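Local coordinates for glyoxylate-induced Protein (Pseudomonas aeruginosa, PDB 1SQ4) that is of unproven function but belongs to the two-barrel cupins and may act as a ureidoglycine aminohydrolase, at residues 28-33 with 228-233; 92-97 with 138-143; 196-201 with 250-255. All coordinates share one frame; numbering follows the deposited sequence.

Interaction 1 of 3, residues 28-33 with 228-233; sequences EAYAVI and NQDWVE
Tyr30 and Asp230 make the one polar bond between residues 28-33 and 228-233. The Tyr30 hydroxyl donates from OH to Asp230 OD1 at 2.5 Å. It meets the anti lone pair of that oxygen, the one turned away from OD2. The carboxylate oxygen lies at the edge of the tyrosine ring, near its plane, and the ring and carboxylate planes are 74° apart. The Tyr30 ring reaches across because its CG sits between the backbone N and the carbonyl carbon (chi1 64°).

Packing continues along the strand on either side of this pair. One way, Val32 CG2 meets Val232 CG2 at 4.2 Å, each strand sending one methyl to the other. The other way, toward the loop, Asn228 CB lies 4.3 Å from Tyr30 CD1, in an oblique approach to the ring. The amide of Asn228 continues past it, so that ND2 rests 3.7 Å from Ala29 CB. Glu28 OE2 stays 4.1 Å from Asn228 ND2, with no bond between them.

Further out, Leu227 of strand 222-227 touches both Tyr30 and Val32. Thr27 OG1 bonds to the backbone N of Ala29 and Tyr30 at the start of the strand, while Ala29, Ala31 and Ile33 pair through their backbones with Arg243, Trp241 and Phe239. Phe26 of a second subunit packs on Glu28 and Ala29.

Strands 30-33 and 230-235 belong to two different sheets, and between these two segments the contacts are made by side chains. This is the packing between sheets of a cupin beta-barrel, here with a strand from the N-terminal part of the chain built into the C-terminal barrel.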
# COMPACT_ATOMS: atom_id res chain seq x y z
N GLU A 28 1.84 -4.61 11.76
CA GLU A 28 0.98 -5.62 12.32
C GLU A 28 1.77 -6.74 12.96
O GLU A 28 1.21 -7.67 13.54
CB GLU A 28 0.04 -6.17 11.24
CG GLU A 28 0.74 -6.78 10.03
CD GLU A 28 1.67 -5.81 9.28
OE1 GLU A 28 1.31 -4.62 9.07
OE2 GLU A 28 2.77 -6.26 8.86
N ALA A 29 3.09 -6.62 12.90
CA ALA A 29 3.98 -7.63 13.44
C ALA A 29 4.98 -7.06 14.43
O ALA A 29 5.56 -7.78 15.25
CB ALA A 29 4.73 -8.31 12.31
N TYR A 30 5.21 -5.76 14.34
CA TYR A 30 6.17 -5.17 15.24
C TYR A 30 6.00 -3.67 15.40
O TYR A 30 5.17 -3.04 14.72
CB TYR A 30 7.58 -5.48 14.74
CG TYR A 30 7.89 -4.87 13.41
CD1 TYR A 30 7.48 -5.47 12.22
CD2 TYR A 30 8.57 -3.66 13.33
CE1 TYR A 30 7.73 -4.88 10.99
CE2 TYR A 30 8.82 -3.05 12.11
CZ TYR A 30 8.40 -3.66 10.95
OH TYR A 30 8.66 -3.06 9.74
N ALA A 31 6.78 -3.12 16.32
CA ALA A 31 6.78 -1.70 16.63
C ALA A 31 8.19 -1.29 17.05
O ALA A 31 8.80 -1.94 17.90
CB ALA A 31 5.82 -1.42 17.77
N VAL A 32 8.72 -0.24 16.43
CA VAL A 32 10.04 0.26 16.78
C VAL A 32 9.86 1.62 17.42
O VAL A 32 9.20 2.48 16.85
CB VAL A 32 10.95 0.50 15.57
CG1 VAL A 32 12.32 0.91 16.06
CG2 VAL A 32 11.03 -0.74 14.69
N ILE A 33 10.46 1.81 18.58
CA ILE A 33 10.37 3.09 19.28
C ILE A 33 11.76 3.66 19.54
O ILE A 33 12.53 3.12 20.34
CB ILE A 33 9.67 2.93 20.63
CG1 ILE A 33 8.42 2.07 20.46
CG2 ILE A 33 9.28 4.30 21.18
CD1 ILE A 33 7.83 1.72 21.78
N ASN A 228 10.51 -8.93 10.48
CA ASN A 228 9.54 -9.36 9.49
C ASN A 228 9.67 -8.69 8.12
O ASN A 228 8.93 -7.76 7.81
CB ASN A 228 8.13 -9.12 10.03
CG ASN A 228 7.05 -9.48 9.03
OD1 ASN A 228 7.07 -10.55 8.44
ND2 ASN A 228 6.09 -8.58 8.84
N GLN A 229 10.59 -9.14 7.28
CA GLN A 229 10.71 -8.56 5.94
C GLN A 229 11.13 -7.08 5.89
O GLN A 229 11.23 -6.50 4.81
CB GLN A 229 9.37 -8.71 5.20
CG GLN A 229 9.00 -10.13 4.91
CD GLN A 229 9.94 -10.76 3.90
OE1 GLN A 229 9.81 -10.55 2.68
NE2 GLN A 229 10.92 -11.51 4.40
N ASP A 230 11.39 -6.48 7.05
CA ASP A 230 11.78 -5.07 7.09
C ASP A 230 13.08 -4.82 7.85
O ASP A 230 13.17 -5.09 9.04
CB ASP A 230 10.67 -4.24 7.73
CG ASP A 230 9.46 -4.08 6.83
OD1 ASP A 230 8.37 -3.77 7.35
OD2 ASP A 230 9.60 -4.25 5.61
N TRP A 231 14.09 -4.31 7.16
CA TRP A 231 15.35 -4.01 7.82
C TRP A 231 15.28 -2.60 8.41
O TRP A 231 14.86 -1.65 7.74
CB TRP A 231 16.52 -4.09 6.84
CG TRP A 231 16.84 -5.47 6.34
CD1 TRP A 231 16.41 -6.04 5.18
CD2 TRP A 231 17.71 -6.42 6.96
NE1 TRP A 231 16.97 -7.29 5.03
CE2 TRP A 231 17.77 -7.55 6.11
CE3 TRP A 231 18.45 -6.44 8.15
CZ2 TRP A 231 18.54 -8.67 6.40
CZ3 TRP A 231 19.22 -7.56 8.45
CH2 TRP A 231 19.25 -8.66 7.58
N VAL A 232 15.67 -2.46 9.67
CA VAL A 232 15.66 -1.17 10.32
C VAL A 232 16.92 -0.96 11.17
O VAL A 232 17.37 -1.86 11.87
CB VAL A 232 14.37 -0.96 11.20
CG1 VAL A 232 13.13 -1.00 10.31
CG2 VAL A 232 14.27 -2.03 12.27
N GLU A 233 17.51 0.22 11.07
CA GLU A 233 18.69 0.52 11.85
C GLU A 233 18.23 0.80 13.26
O GLU A 233 17.24 1.51 13.47
CB GLU A 233 19.41 1.74 11.30
CG GLU A 233 20.34 1.46 10.13
CD GLU A 233 21.17 2.66 9.74
OE1 GLU A 233 20.61 3.64 9.21
OE2 GLU A 233 22.40 2.63 9.99

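Interaction 2 of 3, residues 92-97 with 138-143; sequences AVLFVV and FHWIRK
Leu94 touches two aromatic side chains, Phe138 and Trp140. Its CG lies 3.8 Å from Phe138 CD2, and its CD1 branch lies 3.6 Å from Trp140 CD1. Leucine and both rings run side by side and point the same way. Ala92 CB meets the edge of the indole, near its plane, at Trp140 NE1. The aliphatic CD of Arg142 lies over one indole face, offset toward the rim. Val96 CB closes the other end of the row against Phe138 CB at 4.1 Å.

The opposite face of the two strands carries Val93 with Ile141 and Phe95 with His139. Val97 CG1 adds a contact to His139 CD2 at 3.8 Å, the two side chains crossing at about a right angle. Val93 and Ile141 both pack on Val193, Ile141 also on Leu261, and His139 ND1 is hydrogen-bonded to Gln70 NE2.

Between the faces run the backbone bonds. Phe95 and His139 form a hydrogen-bonded pair: Phe95 N to His139 O is 3.0 Å and His139 N to Phe95 O is 2.9 Å. Ile141 N to Val93 O is nearly straight (174°), whereas the return bond from Val93 N is weak.

At the polar edge, Arg142 forms a salt bridge with Glu85, and Lys143 one with Asp190. His269 of a fourth subunit meets the Trp140 ring.

Strands 90-98 and 136-144 are adjacent antiparallel strands of the N-terminal cupin barrel, and their Val93-Ile141 face packs against the second barrel.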
# COMPACT_ATOMS: atom_id res chain seq x y z
N ALA A 92 9.14 -8.48 39.76
CA ALA A 92 9.96 -7.50 39.06
C ALA A 92 11.42 -7.89 38.82
O ALA A 92 11.92 -8.90 39.33
CB ALA A 92 9.92 -6.16 39.81
N VAL A 93 12.08 -7.07 38.02
CA VAL A 93 13.48 -7.22 37.70
C VAL A 93 14.02 -5.79 37.60
O VAL A 93 13.52 -4.98 36.82
CB VAL A 93 13.70 -7.94 36.37
CG1 VAL A 93 15.18 -7.91 36.01
CG2 VAL A 93 13.22 -9.37 36.46
N LEU A 94 15.01 -5.49 38.42
CA LEU A 94 15.63 -4.17 38.43
C LEU A 94 16.98 -4.29 37.75
O LEU A 94 17.77 -5.19 38.05
CB LEU A 94 15.80 -3.66 39.87
CG LEU A 94 14.80 -2.65 40.46
CD1 LEU A 94 13.37 -3.05 40.16
CD2 LEU A 94 15.02 -2.56 41.95
N PHE A 95 17.25 -3.38 36.83
CA PHE A 95 18.50 -3.39 36.10
C PHE A 95 19.07 -1.99 36.00
O PHE A 95 18.63 -1.19 35.17
CB PHE A 95 18.28 -3.94 34.70
CG PHE A 95 19.53 -4.02 33.89
CD1 PHE A 95 20.53 -4.93 34.23
CD2 PHE A 95 19.74 -3.16 32.82
CE1 PHE A 95 21.70 -4.98 33.51
CE2 PHE A 95 20.92 -3.21 32.09
CZ PHE A 95 21.90 -4.12 32.43
N VAL A 96 20.06 -1.68 36.83
CA VAL A 96 20.64 -0.35 36.81
C VAL A 96 21.58 -0.13 35.64
O VAL A 96 22.45 -0.95 35.35
CB VAL A 96 21.36 -0.06 38.13
CG1 VAL A 96 22.32 -1.18 38.42
CG2 VAL A 96 22.09 1.27 38.06
N VAL A 97 21.39 1.00 34.96
CA VAL A 97 22.21 1.34 33.81
C VAL A 97 23.14 2.53 34.06
O VAL A 97 24.10 2.74 33.33
CB VAL A 97 21.35 1.65 32.57
CG1 VAL A 97 20.63 0.39 32.12
CG2 VAL A 97 20.36 2.75 32.87
N PHE A 138 17.63 3.24 36.33
CA PHE A 138 17.45 1.81 36.19
C PHE A 138 16.17 1.44 35.46
O PHE A 138 15.26 2.25 35.33
CB PHE A 138 17.45 1.12 37.56
CG PHE A 138 16.32 1.54 38.46
CD1 PHE A 138 16.37 2.75 39.14
CD2 PHE A 138 15.24 0.69 38.69
CE1 PHE A 138 15.37 3.11 40.02
CE2 PHE A 138 14.23 1.04 39.57
CZ PHE A 138 14.30 2.24 40.24
N HIS A 139 16.11 0.19 35.01
CA HIS A 139 14.95 -0.34 34.32
C HIS A 139 14.14 -1.15 35.31
O HIS A 139 14.70 -1.88 36.12
CB HIS A 139 15.37 -1.24 33.15
CG HIS A 139 15.85 -0.50 31.94
ND1 HIS A 139 15.26 -0.64 30.70
CD2 HIS A 139 16.86 0.38 31.78
CE1 HIS A 139 15.89 0.12 29.83
NE2 HIS A 139 16.87 0.75 30.46
N TRP A 140 12.82 -1.04 35.23
CA TRP A 140 11.95 -1.77 36.13
C TRP A 140 10.92 -2.52 35.29
O TRP A 140 9.99 -1.94 34.72
CB TRP A 140 11.28 -0.78 37.09
CG TRP A 140 10.39 -1.37 38.16
CD1 TRP A 140 10.20 -2.69 38.45
CD2 TRP A 140 9.51 -0.64 39.04
NE1 TRP A 140 9.25 -2.83 39.44
CE2 TRP A 140 8.81 -1.58 39.81
CE3 TRP A 140 9.24 0.73 39.24
CZ2 TRP A 140 7.86 -1.22 40.77
CZ3 TRP A 140 8.30 1.09 40.19
CH2 TRP A 140 7.62 0.12 40.94
N ILE A 141 11.08 -3.83 35.21
CA ILE A 141 10.19 -4.66 34.43
C ILE A 141 9.19 -5.38 35.35
O ILE A 141 9.60 -6.11 36.26
CB ILE A 141 11.01 -5.65 33.62
CG1 ILE A 141 12.00 -4.88 32.75
CG2 ILE A 141 10.11 -6.49 32.76
CD1 ILE A 141 13.06 -5.72 32.10
N ARG A 142 7.90 -5.19 35.09
CA ARG A 142 6.86 -5.80 35.91
C ARG A 142 5.95 -6.79 35.20
O ARG A 142 5.73 -6.69 33.99
CB ARG A 142 5.97 -4.71 36.55
CG ARG A 142 6.70 -3.82 37.55
CD ARG A 142 5.91 -2.57 37.91
NE ARG A 142 4.80 -2.78 38.84
CZ ARG A 142 3.52 -2.85 38.48
NH1 ARG A 142 3.19 -2.74 37.20
NH2 ARG A 142 2.58 -3.00 39.41
N LYS A 143 5.43 -7.74 35.97
CA LYS A 143 4.51 -8.74 35.44
C LYS A 143 3.79 -9.44 36.58
O LYS A 143 4.35 -9.64 37.65
CB LYS A 143 5.25 -9.81 34.64
CG LYS A 143 4.37 -10.98 34.19
CD LYS A 143 5.24 -12.13 33.71
CE LYS A 143 4.47 -13.31 33.11
NZ LYS A 143 3.34 -13.83 33.92

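Interaction 3 of 3, residues 196-201 with 250-255; sequences VNFEPG and CYSGGP
Phe198 and Cys250 form a sulfur-aromatic contact. Cys250 SG sits over the centre of the Phe198 ring, 4.0 Å from its centroid and 12° off the ring normal. The sulfur is anti to the backbone N of Cys250 (chi1 -177°), which carries it out over the ring face.

Apolar packing backs this up. Cys250 CB lies 3.7 Å from Phe198 CE2, so both the CB and the sulfur of the cysteine touch the same ring. At the root of the ring, Ser252 CB is 3.9 Å from Phe198 CB.

Proline carbons against backbone carbonyls make a separate contact. On the loop side, the Pro200 ring lies beside the backbone of Gly254 and Pro255, with its CB turned to their carbonyl oxygens.

One hydrogen bond joins the two segments. Ser252 OG donates to Glu199 O at 2.9 Å. The hydroxyl approaches from above the carbonyl plane, 36° out of it. The OG of Ser252 stands between its own backbone N and carbonyl carbon, close to Phe198 CB as well. The bond ties the end of strand 191-198 to the loop after strand 248-251. The carbonyl oxygens of Pro200 and Gly201 also come near Ser252 O, but these are acceptors and make no bond. Gly253 N bonds to Tyr251 OH of a third subunit, so the loop also faces a subunit interface.

Phe198 is on strand 191-198 of the larger sheet, and Cys250 is on strand 248-251 of the smaller one. Their contact lies between the two sheets of the C-terminal cupin barrel. Trp176 stacks on the Phe198 ring. Ile204 of strand 203-204 touches both Phe198 and Cys250, and Phe258 of strand 258-265 packs on Cys250 and Ser252.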
# COMPACT_ATOMS: atom_id res chain seq x y z
N VAL A 196 20.85 -10.19 25.18
CA VAL A 196 21.35 -10.87 24.00
C VAL A 196 22.58 -10.11 23.51
O VAL A 196 22.54 -8.90 23.34
CB VAL A 196 20.27 -10.88 22.91
CG1 VAL A 196 20.74 -11.69 21.71
CG2 VAL A 196 18.99 -11.44 23.48
N ASN A 197 23.68 -10.83 23.32
CA ASN A 197 24.93 -10.23 22.88
C ASN A 197 25.33 -10.61 21.46
O ASN A 197 25.44 -11.80 21.13
CB ASN A 197 26.06 -10.65 23.80
CG ASN A 197 25.65 -10.66 25.24
OD1 ASN A 197 25.22 -9.65 25.78
ND2 ASN A 197 25.80 -11.81 25.88
N PHE A 198 25.56 -9.59 20.64
CA PHE A 198 25.98 -9.78 19.25
C PHE A 198 27.36 -9.16 19.04
O PHE A 198 27.55 -7.95 19.22
CB PHE A 198 25.01 -9.11 18.28
CG PHE A 198 23.70 -9.83 18.12
CD1 PHE A 198 22.63 -9.54 18.95
CD2 PHE A 198 23.55 -10.79 17.14
CE1 PHE A 198 21.40 -10.19 18.79
CE2 PHE A 198 22.33 -11.46 16.97
CZ PHE A 198 21.26 -11.15 17.80
N GLU A 199 28.32 -9.99 18.64
CA GLU A 199 29.67 -9.53 18.36
C GLU A 199 29.61 -8.82 17.01
O GLU A 199 28.73 -9.10 16.20
CB GLU A 199 30.64 -10.71 18.28
CG GLU A 199 31.04 -11.26 19.62
CD GLU A 199 31.89 -10.27 20.41
OE1 GLU A 199 33.00 -9.94 19.94
OE2 GLU A 199 31.45 -9.82 21.49
N PRO A 200 30.56 -7.91 16.75
CA PRO A 200 30.60 -7.17 15.48
C PRO A 200 30.82 -8.07 14.28
O PRO A 200 31.10 -7.61 13.18
CB PRO A 200 31.75 -6.19 15.70
CG PRO A 200 32.66 -6.95 16.60
CD PRO A 200 31.71 -7.56 17.60
N GLY A 201 30.68 -9.37 14.51
CA GLY A 201 30.89 -10.35 13.46
C GLY A 201 30.07 -10.16 12.20
O GLY A 201 30.02 -9.07 11.62
N CYS A 250 19.49 -10.39 12.31
CA CYS A 250 20.32 -9.30 12.76
C CYS A 250 21.57 -9.12 11.93
O CYS A 250 22.13 -10.08 11.42
CB CYS A 250 20.70 -9.51 14.23
SG CYS A 250 21.66 -8.15 14.88
N TYR A 251 22.00 -7.87 11.79
CA TYR A 251 23.18 -7.57 11.01
C TYR A 251 24.02 -6.59 11.83
O TYR A 251 24.06 -5.41 11.53
CB TYR A 251 22.79 -6.93 9.68
CG TYR A 251 23.69 -7.26 8.51
CD1 TYR A 251 23.37 -8.30 7.62
CD2 TYR A 251 24.86 -6.54 8.29
CE1 TYR A 251 24.20 -8.61 6.54
CE2 TYR A 251 25.70 -6.83 7.21
CZ TYR A 251 25.37 -7.87 6.34
OH TYR A 251 26.24 -8.17 5.29
N SER A 252 24.66 -7.09 12.88
CA SER A 252 25.48 -6.24 13.72
C SER A 252 26.86 -6.07 13.12
O SER A 252 27.70 -6.97 13.19
CB SER A 252 25.62 -6.84 15.11
OG SER A 252 26.32 -8.06 15.04
N GLY A 253 27.10 -4.90 12.53
CA GLY A 253 28.39 -4.62 11.92
C GLY A 253 29.16 -3.53 12.65
O GLY A 253 30.30 -3.25 12.29
N GLY A 254 28.54 -2.93 13.67
CA GLY A 254 29.20 -1.87 14.42
C GLY A 254 30.60 -2.20 14.89
O GLY A 254 30.96 -3.37 14.99
N PRO A 255 31.43 -1.19 15.18
CA PRO A 255 32.79 -1.45 15.64
C PRO A 255 32.82 -2.16 17.00
O PRO A 255 33.68 -3.00 17.26
CB PRO A 255 33.43 -0.07 15.67
CG PRO A 255 32.27 0.81 16.02
CD PRO A 255 31.15 0.26 15.18

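How the interactions relate
From the N terminus, residues 28-33 come first and wait for 228-233, so interaction 1 closes a loop of 194 residues. Interaction 2 is nested inside it: 92-97 pairs with 138-143 early on, within the N-terminal cupin barrel. Interaction 3 opens after that, at 196-201, before interaction 1 closes, and ends at 250-255. Interactions 1 and 3 therefore cross. They both join the two sheets of the C-terminal barrel, and they touch where Trp231 CZ3 lies 3.8 Å from Tyr251 CB. Both also reach a third subunit. Interaction 2 stands apart, its centre about 24 Å from each of the others.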